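Local coordinates for glycosyl hydrolase, family 31/fibronectin type III domain protein (Clostridium perfringens, PDB 4UAP) that binds galacto-configured sugars, N-acetylgalactosamine among them, as a calcium-containing family 32 carbohydrate-binding module of a large family 31 glycoside hydrolase, at residues Ile6-Asp11 / Asp22-Gly27; Ser35-Lys40 / Phe55-Glu60; Phe70-Arg75 / Lys88-Val93; Gly104-Ala107 / Thr113-Tyr116. All coordinates share one frame; numbering follows the deposited sequence.

Interaction 1: Ile6-Asp11 / Asp22-Gly27; sequences ITVSGD and DKLIDG. With CA (calcium ion), chain D.
V8 turns its two methyls to different partners: CG1 meets I25 CD1 at 3.8 Å, and CG2 meets L24 CD1 at 4.1 Å. The side chains of V8 and I25 run antiparallel, sliding past each other so that methyl lies alongside methyl, whereas L24 crosses V8 at roughly a right angle and offers only the end of one branch. With the V8 chi1 at 61°, CG1 lies between the backbone N and the carbonyl carbon and CG2 opposite N, one toward each partner. I25 has the same first torsion for CG1 and then runs straight out (chi2 177°), carrying CD1 across the gap to the strand. I25 CD1 also lies 3.6 Å from I6 O, a van der Waals contact with the backbone. The cluster lies at one border of a beta-sandwich: strand 6-9 is an outermost strand of a five-stranded antiparallel sheet, and the loop holding L24 and I25 folds over its inner side, where F59 of the adjoining strand packs on I6 and V8. The end of a 3-10 segment, with I25 N bonded to D22 O (3.1 Å), presents the two hydrophobic residues to the strand, while the backbone O of K23 and the carboxylate of D26 face a calcium ion. The calcium ion is bound by K23 O at 2.3 Å and D26 OD1 at 2.5 Å, and T28, S35, N143 and E144 complete the site.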
# COMPACT_ATOMS: atom_id res chain seq x y z
N ILE A 6 9.24 -8.01 -7.53
CA ILE A 6 9.17 -6.91 -6.57
C ILE A 6 9.47 -7.41 -5.17
O ILE A 6 8.93 -8.42 -4.74
CB ILE A 6 7.79 -6.25 -6.59
CG1 ILE A 6 7.50 -5.69 -7.98
CG2 ILE A 6 7.72 -5.15 -5.53
CD1 ILE A 6 6.06 -5.31 -8.19
N THR A 7 10.34 -6.70 -4.46
CA THR A 7 10.61 -6.98 -3.06
C THR A 7 9.94 -5.92 -2.20
O THR A 7 10.05 -4.73 -2.49
CB THR A 7 12.13 -7.02 -2.78
OG1 THR A 7 12.71 -8.08 -3.56
CG2 THR A 7 12.40 -7.28 -1.32
N VAL A 8 9.21 -6.34 -1.18
CA VAL A 8 8.54 -5.38 -0.31
C VAL A 8 9.09 -5.49 1.12
O VAL A 8 9.36 -6.57 1.61
CB VAL A 8 7.00 -5.57 -0.32
CG1 VAL A 8 6.63 -6.95 0.19
CG2 VAL A 8 6.33 -4.47 0.50
N SER A 9 9.27 -4.35 1.77
CA SER A 9 9.81 -4.34 3.11
C SER A 9 9.16 -3.23 3.92
O SER A 9 8.50 -2.35 3.36
CB SER A 9 11.33 -4.18 3.08
OG SER A 9 11.69 -2.96 2.45
N GLY A 10 9.33 -3.30 5.23
CA GLY A 10 8.71 -2.34 6.12
C GLY A 10 8.52 -3.01 7.47
O GLY A 10 8.97 -4.15 7.67
N ASP A 11 7.87 -2.32 8.40
CA ASP A 11 7.80 -2.78 9.78
C ASP A 11 6.64 -3.75 10.01
O ASP A 11 5.51 -3.36 10.33
CB ASP A 11 7.71 -1.60 10.74
CG ASP A 11 7.86 -2.02 12.20
OD1 ASP A 11 7.93 -3.24 12.48
OD2 ASP A 11 7.90 -1.13 13.07
N ASP A 22 3.60 -9.40 2.53
CA ASP A 22 3.49 -10.31 1.41
C ASP A 22 2.12 -10.25 0.75
O ASP A 22 1.99 -10.49 -0.46
CB ASP A 22 3.78 -11.75 1.87
CG ASP A 22 2.84 -12.21 2.97
OD1 ASP A 22 2.92 -11.66 4.09
OD2 ASP A 22 2.02 -13.12 2.72
N LYS A 23 1.10 -9.89 1.53
CA LYS A 23 -0.27 -9.80 1.00
C LYS A 23 -0.47 -8.59 0.09
O LYS A 23 -1.50 -8.45 -0.56
CB LYS A 23 -1.28 -9.77 2.16
CG LYS A 23 -1.34 -11.07 2.98
CD LYS A 23 -1.77 -12.25 2.10
CE LYS A 23 -1.81 -13.57 2.87
NZ LYS A 23 -3.04 -13.72 3.70
N LEU A 24 0.52 -7.70 0.04
CA LEU A 24 0.46 -6.57 -0.89
C LEU A 24 0.80 -7.01 -2.31
O LEU A 24 0.42 -6.35 -3.27
CB LEU A 24 1.42 -5.45 -0.46
CG LEU A 24 1.14 -4.72 0.86
CD1 LEU A 24 2.32 -3.79 1.22
CD2 LEU A 24 -0.19 -3.95 0.78
N ILE A 25 1.53 -8.11 -2.44
CA ILE A 25 1.99 -8.54 -3.75
C ILE A 25 1.74 -10.02 -4.04
O ILE A 25 2.39 -10.61 -4.90
CB ILE A 25 3.50 -8.24 -3.92
CG1 ILE A 25 4.32 -9.00 -2.89
CG2 ILE A 25 3.78 -6.75 -3.77
CD1 ILE A 25 5.82 -8.83 -3.03
N ASP A 26 0.78 -10.63 -3.35
CA ASP A 26 0.54 -12.06 -3.52
C ASP A 26 -0.40 -12.35 -4.69
O ASP A 26 -0.71 -13.50 -4.97
CB ASP A 26 -0.01 -12.68 -2.25
CG ASP A 26 -1.36 -12.10 -1.88
OD1 ASP A 26 -1.50 -10.86 -1.90
OD2 ASP A 26 -2.29 -12.88 -1.58
N GLY A 27 -0.87 -11.30 -5.36
CA GLY A 27 -1.72 -11.46 -6.52
C GLY A 27 -3.19 -11.58 -6.17
O GLY A 27 -3.98 -12.12 -6.95
CA CA D . -3.30 -9.17 -1.76

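Interaction 2: Ser35-Lys40 / Phe55-Glu60; sequences SRMDLK and FEMTFE. With CA (calcium ion), chain D.
M37 reaches F55 and M57 with the end of its side chain: SD lies 3.8 Å from F55 CE2 and 4.0 Å from M57 SD, and CE stays close to both partners. The sulfur approaches the F55 ring obliquely, 65° off the ring normal, in a Met-aromatic contact. L39 comes over one face of the same ring, its CD1 4.1 Å from F55 CG and displaced toward the rim. With CG anti to the backbone N (chi1 -177°), M37 projects from strand 37-38 into the space between the two sheets of the beta-sandwich, and strand 55-61 sends F55 and M57 to meet it. L24, from the loop that binds the calcium ion, packs against M57. Further out, R36 grips D38 side-on, NE to OD1 at 2.9 Å and NH2 to OD2 at 2.7 Å, the latter almost straight at 177°. D33 and W41 add bonds to R36 and D38 respectively, and R36 also touches the bound N-acetylgalactosamine. S35 O ligates the calcium ion at 2.4 Å. Sulfur, methyl and ring atoms make the contact without a hydrogen bond between the segments, so it rests on dispersion and shape, while the paired charges beside it probably help fix the sugar-binding arginine.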
# COMPACT_ATOMS: atom_id res chain seq x y z
N SER A 35 -6.94 -11.78 1.49
CA SER A 35 -6.18 -11.05 0.46
C SER A 35 -5.31 -9.92 1.01
O SER A 35 -4.34 -9.50 0.36
CB SER A 35 -7.13 -10.45 -0.59
OG SER A 35 -7.95 -11.44 -1.20
N ARG A 36 -5.65 -9.41 2.18
CA ARG A 36 -5.20 -8.09 2.60
C ARG A 36 -3.96 -8.05 3.50
O ARG A 36 -3.68 -9.00 4.23
CB ARG A 36 -6.33 -7.36 3.35
CG ARG A 36 -7.63 -7.21 2.59
CD ARG A 36 -8.51 -6.16 3.26
NE ARG A 36 -8.55 -6.36 4.71
CZ ARG A 36 -9.47 -7.08 5.36
NH1 ARG A 36 -10.46 -7.67 4.69
NH2 ARG A 36 -9.39 -7.20 6.68
N MET A 37 -3.26 -6.92 3.43
CA MET A 37 -2.35 -6.46 4.49
C MET A 37 -3.14 -5.53 5.41
O MET A 37 -3.74 -4.56 4.95
CB MET A 37 -1.14 -5.72 3.90
CG MET A 37 -0.09 -5.26 4.95
SD MET A 37 0.80 -3.72 4.56
CE MET A 37 -0.49 -2.58 5.01
N ASP A 38 -3.15 -5.84 6.71
CA ASP A 38 -3.85 -5.05 7.71
C ASP A 38 -2.90 -4.65 8.84
O ASP A 38 -2.08 -5.46 9.28
CB ASP A 38 -5.02 -5.84 8.32
CG ASP A 38 -6.31 -5.82 7.47
OD1 ASP A 38 -6.27 -5.57 6.24
OD2 ASP A 38 -7.37 -6.07 8.06
N LEU A 39 -3.04 -3.43 9.33
CA LEU A 39 -2.46 -3.05 10.62
C LEU A 39 -3.06 -3.96 11.69
O LEU A 39 -4.17 -4.48 11.50
CB LEU A 39 -2.76 -1.58 10.92
CG LEU A 39 -1.54 -0.68 11.09
CD1 LEU A 39 -0.67 -0.71 9.84
CD2 LEU A 39 -1.98 0.75 11.43
N LYS A 40 -2.36 -4.16 12.80
CA LYS A 40 -2.84 -5.05 13.86
C LYS A 40 -4.31 -4.80 14.23
O LYS A 40 -4.71 -3.66 14.49
CB LYS A 40 -1.99 -4.92 15.12
CG LYS A 40 -0.63 -5.60 15.06
CD LYS A 40 0.09 -5.48 16.41
CE LYS A 40 1.49 -6.07 16.34
NZ LYS A 40 1.52 -7.39 15.64
N PHE A 55 2.29 4.56 8.00
CA PHE A 55 2.93 3.27 7.78
C PHE A 55 3.63 3.26 6.42
O PHE A 55 3.00 3.46 5.38
CB PHE A 55 1.92 2.12 7.88
CG PHE A 55 2.55 0.77 7.71
CD1 PHE A 55 3.36 0.25 8.71
CD2 PHE A 55 2.36 0.04 6.55
CE1 PHE A 55 3.96 -0.98 8.57
CE2 PHE A 55 2.97 -1.20 6.39
CZ PHE A 55 3.77 -1.71 7.40
N GLU A 56 4.93 3.01 6.45
CA GLU A 56 5.77 3.09 5.27
C GLU A 56 6.02 1.71 4.67
O GLU A 56 6.42 0.78 5.36
CB GLU A 56 7.10 3.75 5.67
CG GLU A 56 8.08 3.98 4.56
CD GLU A 56 9.40 4.53 5.11
OE1 GLU A 56 10.27 3.72 5.48
OE2 GLU A 56 9.53 5.77 5.20
N MET A 57 5.75 1.60 3.37
CA MET A 57 5.92 0.36 2.62
C MET A 57 6.95 0.61 1.51
O MET A 57 6.76 1.49 0.67
CB MET A 57 4.59 -0.11 2.03
CG MET A 57 3.52 -0.53 3.05
SD MET A 57 1.80 -0.43 2.44
CE MET A 57 1.50 1.33 2.57
N THR A 58 8.04 -0.16 1.52
CA THR A 58 9.12 0.04 0.56
C THR A 58 9.12 -1.06 -0.50
O THR A 58 9.09 -2.24 -0.17
CB THR A 58 10.48 0.07 1.26
OG1 THR A 58 10.50 1.16 2.18
CG2 THR A 58 11.62 0.23 0.23
N PHE A 59 9.16 -0.64 -1.76
CA PHE A 59 9.15 -1.58 -2.88
C PHE A 59 10.41 -1.41 -3.71
O PHE A 59 10.74 -0.30 -4.13
CB PHE A 59 7.91 -1.36 -3.76
CG PHE A 59 6.61 -1.58 -3.02
CD1 PHE A 59 6.03 -0.56 -2.28
CD2 PHE A 59 5.99 -2.82 -3.04
CE1 PHE A 59 4.84 -0.76 -1.59
CE2 PHE A 59 4.79 -3.03 -2.36
CZ PHE A 59 4.23 -1.99 -1.63
N GLU A 60 11.11 -2.50 -3.94
CA GLU A 60 12.35 -2.45 -4.69
C GLU A 60 12.32 -3.42 -5.85
O GLU A 60 11.73 -4.50 -5.77
CB GLU A 60 13.54 -2.75 -3.79
CG GLU A 60 13.77 -1.73 -2.71
CD GLU A 60 14.86 -2.17 -1.75
OE1 GLU A 60 14.55 -2.98 -0.85
OE2 GLU A 60 16.01 -1.71 -1.90
CA CA D . -3.30 -9.17 -1.76

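Interaction 3: Phe70-Arg75 / Lys88-Val93; sequences FTIYNR and KKVKAV. With NGA (2-acetamido-2-deoxy-beta-D-galactopyranose), chain C.
F70 points the CZ end of its ring at A92, whose CB lies 3.7 Å away at the ring edge, near the ring plane. The contact spans the core of a beta-sandwich, in the form known for family 32 carbohydrate-binding modules: strand 64-74 belongs to one antiparallel sheet and strand 87-96 to the other. CG of F70 stands between its backbone N and carbonyl carbon (chi1 62°), and the ring extends across the interior toward the facing strand. Y116 stacks on F70, and L103 and I128 close round it. T71 turns from the core. I72 comes back inside, its CD1 meeting V90 CG2 at 4.2 Å, methyl against methyl; these two pairs step along the strands together, F70 opposite A92 and I72 opposite V90. Beyond it Y73 hydrogen-bonds through OH to E146, and N74, near the end of the strand, gives ND2 to S111 O. R75 leaves the sheet fully extended from CG to NE, and its guanidinium reaches the bound N-acetylgalactosamine, edge toward O3. R75 NH1 donates to sugar O3 at 2.9 Å and to sugar O4 at 3.1 Å. A galacto sugar carries this O4 axially, consistent with the galacto-specific recognition. R75 NH2 adds two weak bonds, to sugar O3 at 3.0 Å and, from the same nitrogen, to the acetamido oxygen O7 at 3.2 Å.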
# COMPACT_ATOMS: atom_id res chain seq x y z
N PHE A 70 1.70 2.73 -10.57
CA PHE A 70 1.36 1.68 -9.63
C PHE A 70 -0.06 1.94 -9.15
O PHE A 70 -0.56 3.07 -9.18
CB PHE A 70 2.37 1.56 -8.47
CG PHE A 70 2.50 2.78 -7.60
CD1 PHE A 70 1.61 3.00 -6.55
CD2 PHE A 70 3.56 3.66 -7.78
CE1 PHE A 70 1.76 4.10 -5.73
CE2 PHE A 70 3.70 4.77 -6.96
CZ PHE A 70 2.81 4.99 -5.93
N THR A 71 -0.72 0.85 -8.77
CA THR A 71 -2.14 0.84 -8.45
C THR A 71 -2.35 0.19 -7.10
O THR A 71 -1.98 -0.97 -6.90
CB THR A 71 -2.95 0.08 -9.51
OG1 THR A 71 -2.82 0.75 -10.77
CG2 THR A 71 -4.41 0.01 -9.11
N ILE A 72 -2.94 0.95 -6.18
CA ILE A 72 -3.26 0.48 -4.84
C ILE A 72 -4.72 0.05 -4.82
O ILE A 72 -5.60 0.82 -5.21
CB ILE A 72 -3.01 1.59 -3.79
CG1 ILE A 72 -1.55 2.08 -3.87
CG2 ILE A 72 -3.33 1.08 -2.38
CD1 ILE A 72 -1.25 3.33 -3.04
N TYR A 73 -4.97 -1.19 -4.41
CA TYR A 73 -6.33 -1.70 -4.31
C TYR A 73 -6.83 -1.56 -2.87
O TYR A 73 -6.27 -2.15 -1.94
CB TYR A 73 -6.39 -3.15 -4.77
CG TYR A 73 -6.16 -3.32 -6.26
CD1 TYR A 73 -4.86 -3.35 -6.79
CD2 TYR A 73 -7.23 -3.45 -7.14
CE1 TYR A 73 -4.65 -3.50 -8.15
CE2 TYR A 73 -7.03 -3.59 -8.51
CZ TYR A 73 -5.74 -3.62 -9.00
OH TYR A 73 -5.54 -3.78 -10.35
N ASN A 74 -7.88 -0.77 -2.71
CA ASN A 74 -8.39 -0.42 -1.39
C ASN A 74 -9.48 -1.38 -0.93
O ASN A 74 -10.16 -2.00 -1.75
CB ASN A 74 -8.91 1.01 -1.39
CG ASN A 74 -7.82 2.01 -1.68
OD1 ASN A 74 -6.79 2.01 -1.02
ND2 ASN A 74 -8.03 2.84 -2.70
N ARG A 75 -9.63 -1.50 0.38
CA ARG A 75 -10.62 -2.41 0.93
C ARG A 75 -12.01 -1.83 0.73
O ARG A 75 -12.33 -0.76 1.25
CB ARG A 75 -10.36 -2.68 2.42
CG ARG A 75 -11.36 -3.67 3.01
CD ARG A 75 -11.21 -3.78 4.51
NE ARG A 75 -12.18 -4.72 5.05
CZ ARG A 75 -12.24 -5.06 6.33
NH1 ARG A 75 -11.38 -4.53 7.20
NH2 ARG A 75 -13.15 -5.93 6.74
N LYS A 88 -7.23 6.36 3.46
CA LYS A 88 -7.90 7.61 3.12
C LYS A 88 -6.93 8.60 2.49
O LYS A 88 -7.32 9.44 1.69
CB LYS A 88 -8.53 8.23 4.36
CG LYS A 88 -9.35 9.49 4.06
CD LYS A 88 -9.95 10.11 5.33
CE LYS A 88 -10.92 11.23 4.97
NZ LYS A 88 -11.45 11.93 6.18
N LYS A 89 -5.66 8.50 2.88
CA LYS A 89 -4.63 9.44 2.45
C LYS A 89 -3.27 8.76 2.34
O LYS A 89 -2.87 7.99 3.21
CB LYS A 89 -4.54 10.63 3.41
CG LYS A 89 -3.59 11.74 2.99
CD LYS A 89 -3.77 12.91 3.95
CE LYS A 89 -2.66 13.93 3.86
NZ LYS A 89 -2.90 15.04 4.84
N VAL A 90 -2.55 9.07 1.27
CA VAL A 90 -1.32 8.36 0.96
C VAL A 90 -0.35 9.31 0.32
O VAL A 90 -0.75 10.29 -0.31
CB VAL A 90 -1.59 7.16 0.02
CG1 VAL A 90 -2.06 7.64 -1.36
CG2 VAL A 90 -0.37 6.23 -0.10
N LYS A 91 0.93 9.05 0.51
CA LYS A 91 1.94 9.75 -0.26
C LYS A 91 2.93 8.73 -0.80
O LYS A 91 2.96 7.58 -0.35
CB LYS A 91 2.67 10.80 0.60
CG LYS A 91 3.46 10.23 1.77
CD LYS A 91 4.35 11.30 2.41
CE LYS A 91 5.22 10.67 3.50
NZ LYS A 91 6.02 11.68 4.25
N ALA A 92 3.74 9.15 -1.76
CA ALA A 92 4.74 8.25 -2.29
C ALA A 92 5.96 9.01 -2.78
O ALA A 92 5.87 10.19 -3.16
CB ALA A 92 4.15 7.40 -3.42
N VAL A 93 7.09 8.33 -2.75
CA VAL A 93 8.38 8.87 -3.18
C VAL A 93 9.09 7.80 -3.98
O VAL A 93 9.02 6.61 -3.64
CB VAL A 93 9.25 9.28 -1.98
CG1 VAL A 93 10.60 9.79 -2.45
CG2 VAL A 93 8.54 10.33 -1.13
C1 NGA C . -12.64 -4.98 12.50
C2 NGA C . -12.77 -5.49 11.07
C3 NGA C . -11.48 -6.15 10.64
C4 NGA C . -10.33 -5.19 10.90
C5 NGA C . -10.26 -4.90 12.40
C6 NGA C . -9.18 -3.93 12.85
C7 NGA C . -14.89 -6.25 10.06
C8 NGA C . -15.93 -7.33 10.04
N2 NGA C . -13.89 -6.42 10.93
O1 NGA C . -13.67 -4.05 12.73
O3 NGA C . -11.62 -6.50 9.28
O4 NGA C . -10.57 -4.00 10.18
O5 NGA C . -11.45 -4.28 12.79
O6 NGA C . -9.32 -3.66 14.24
O7 NGA C . -14.98 -5.29 9.29

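Interaction 4: Gly104-Ala107 / Thr113-Tyr116; sequences GEKA and TTVY
Y116 OH donates a hydrogen bond of 2.8 Å to G104 O, joining a tyrosine of one strand to the backbone of another. The donor stands above the carbonyl plane, 37° out of it, while G104 O lies at the edge of the Y116 ring and near its plane. K106 covers one face of that ring. Its CE sits almost over the centre, 3.5 Å from the ring centroid and only 9° off the normal, a CH-pi contact. K106 NZ continues above the same face, 4.6 Å from the Y116 ring centroid, in cation-pi geometry. The lysine chain is straight until its last torsion, where a bend (chi4 -57°) sets NZ over the ring. Strands 99-106 and 113-118 belong to different sheets of the beta-sandwich and meet here at its border through side chains; their segments 104-106 and 113-116 run nearly antiparallel, and the one direct hydrogen bond between them ends on G104 O. Closer to the backbone, K106 CD lies 3.6 Å from T114 CG2, the two side chains sliding past each other in opposite directions. T114 OG1 faces another way and bonds to N74 ND2. A water accepts from K106 NZ at 2.8 Å and gives a weak bond to V115 O, which also has K106 CE close by at 3.1 Å. V90 and A92 of strand 87-96 touch the tyrosine as well.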
# COMPACT_ATOMS: atom_id res chain seq x y z
N GLY A 104 4.05 12.77 -4.76
CA GLY A 104 2.87 13.48 -4.31
C GLY A 104 1.93 12.69 -3.42
O GLY A 104 2.12 11.50 -3.16
N GLU A 105 0.89 13.37 -2.99
CA GLU A 105 -0.04 12.84 -2.01
C GLU A 105 -1.41 12.72 -2.63
O GLU A 105 -1.79 13.55 -3.46
CB GLU A 105 -0.06 13.74 -0.77
CG GLU A 105 -1.25 13.55 0.15
CD GLU A 105 -1.37 14.68 1.17
OE1 GLU A 105 -0.38 14.95 1.89
OE2 GLU A 105 -2.45 15.31 1.25
N LYS A 106 -2.14 11.68 -2.27
CA LYS A 106 -3.52 11.56 -2.70
C LYS A 106 -4.38 11.47 -1.45
O LYS A 106 -4.10 10.67 -0.56
CB LYS A 106 -3.71 10.35 -3.61
CG LYS A 106 -3.09 10.57 -5.00
CD LYS A 106 -3.25 9.36 -5.90
CE LYS A 106 -2.27 9.43 -7.08
NZ LYS A 106 -2.42 10.68 -7.87
N ALA A 107 -5.41 12.32 -1.38
CA ALA A 107 -6.23 12.44 -0.18
C ALA A 107 -7.71 12.16 -0.45
O ALA A 107 -8.12 12.08 -1.61
CB ALA A 107 -6.06 13.82 0.45
N THR A 113 -9.61 1.75 -6.44
CA THR A 113 -8.17 1.81 -6.70
C THR A 113 -7.66 3.22 -6.55
O THR A 113 -8.40 4.19 -6.79
CB THR A 113 -7.78 1.31 -8.11
OG1 THR A 113 -8.42 2.13 -9.10
CG2 THR A 113 -8.18 -0.14 -8.32
N THR A 114 -6.41 3.33 -6.14
CA THR A 114 -5.72 4.60 -6.09
C THR A 114 -4.54 4.45 -7.02
O THR A 114 -3.66 3.62 -6.79
CB THR A 114 -5.26 4.95 -4.67
OG1 THR A 114 -6.42 5.17 -3.85
CG2 THR A 114 -4.38 6.21 -4.66
N VAL A 115 -4.53 5.23 -8.10
CA VAL A 115 -3.55 5.04 -9.15
C VAL A 115 -2.57 6.21 -9.22
O VAL A 115 -2.98 7.37 -9.33
CB VAL A 115 -4.23 4.84 -10.52
CG1 VAL A 115 -3.19 4.64 -11.62
CG2 VAL A 115 -5.17 3.64 -10.46
N TYR A 116 -1.28 5.89 -9.12
CA TYR A 116 -0.21 6.86 -9.35
C TYR A 116 0.26 6.72 -10.79
O TYR A 116 0.90 5.73 -11.14
CB TYR A 116 0.97 6.65 -8.39
CG TYR A 116 0.82 7.35 -7.05
CD1 TYR A 116 -0.02 6.85 -6.06
CD2 TYR A 116 1.53 8.51 -6.78
CE1 TYR A 116 -0.15 7.49 -4.83
CE2 TYR A 116 1.41 9.16 -5.56
CZ TYR A 116 0.57 8.65 -4.59
OH TYR A 116 0.45 9.30 -3.38
O HOH W 1 -1.47 10.08 -10.47

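From the N terminus the four contacts close in series, with none nested or crossed. Interaction 1 folds the loop after strand 6-9 back on that strand. Interaction 2 follows, joining strand 37-38 of one sheet to 55-61 of the other; backbone bonds between 6-9 and 55-61 connect the two, and they share the calcium ion. Interaction 3 bridges the sheets again through 64-74 and 87-96, and R75 comes beside R36 of interaction 2 at the sugar. Interaction 4 closes a short loop between 99-106 and 113-118, each hydrogen-bonded to a strand of interaction 3. Interactions 1 and 4 lie on opposite sides of the chain's centre, about 18 Å apart between centres.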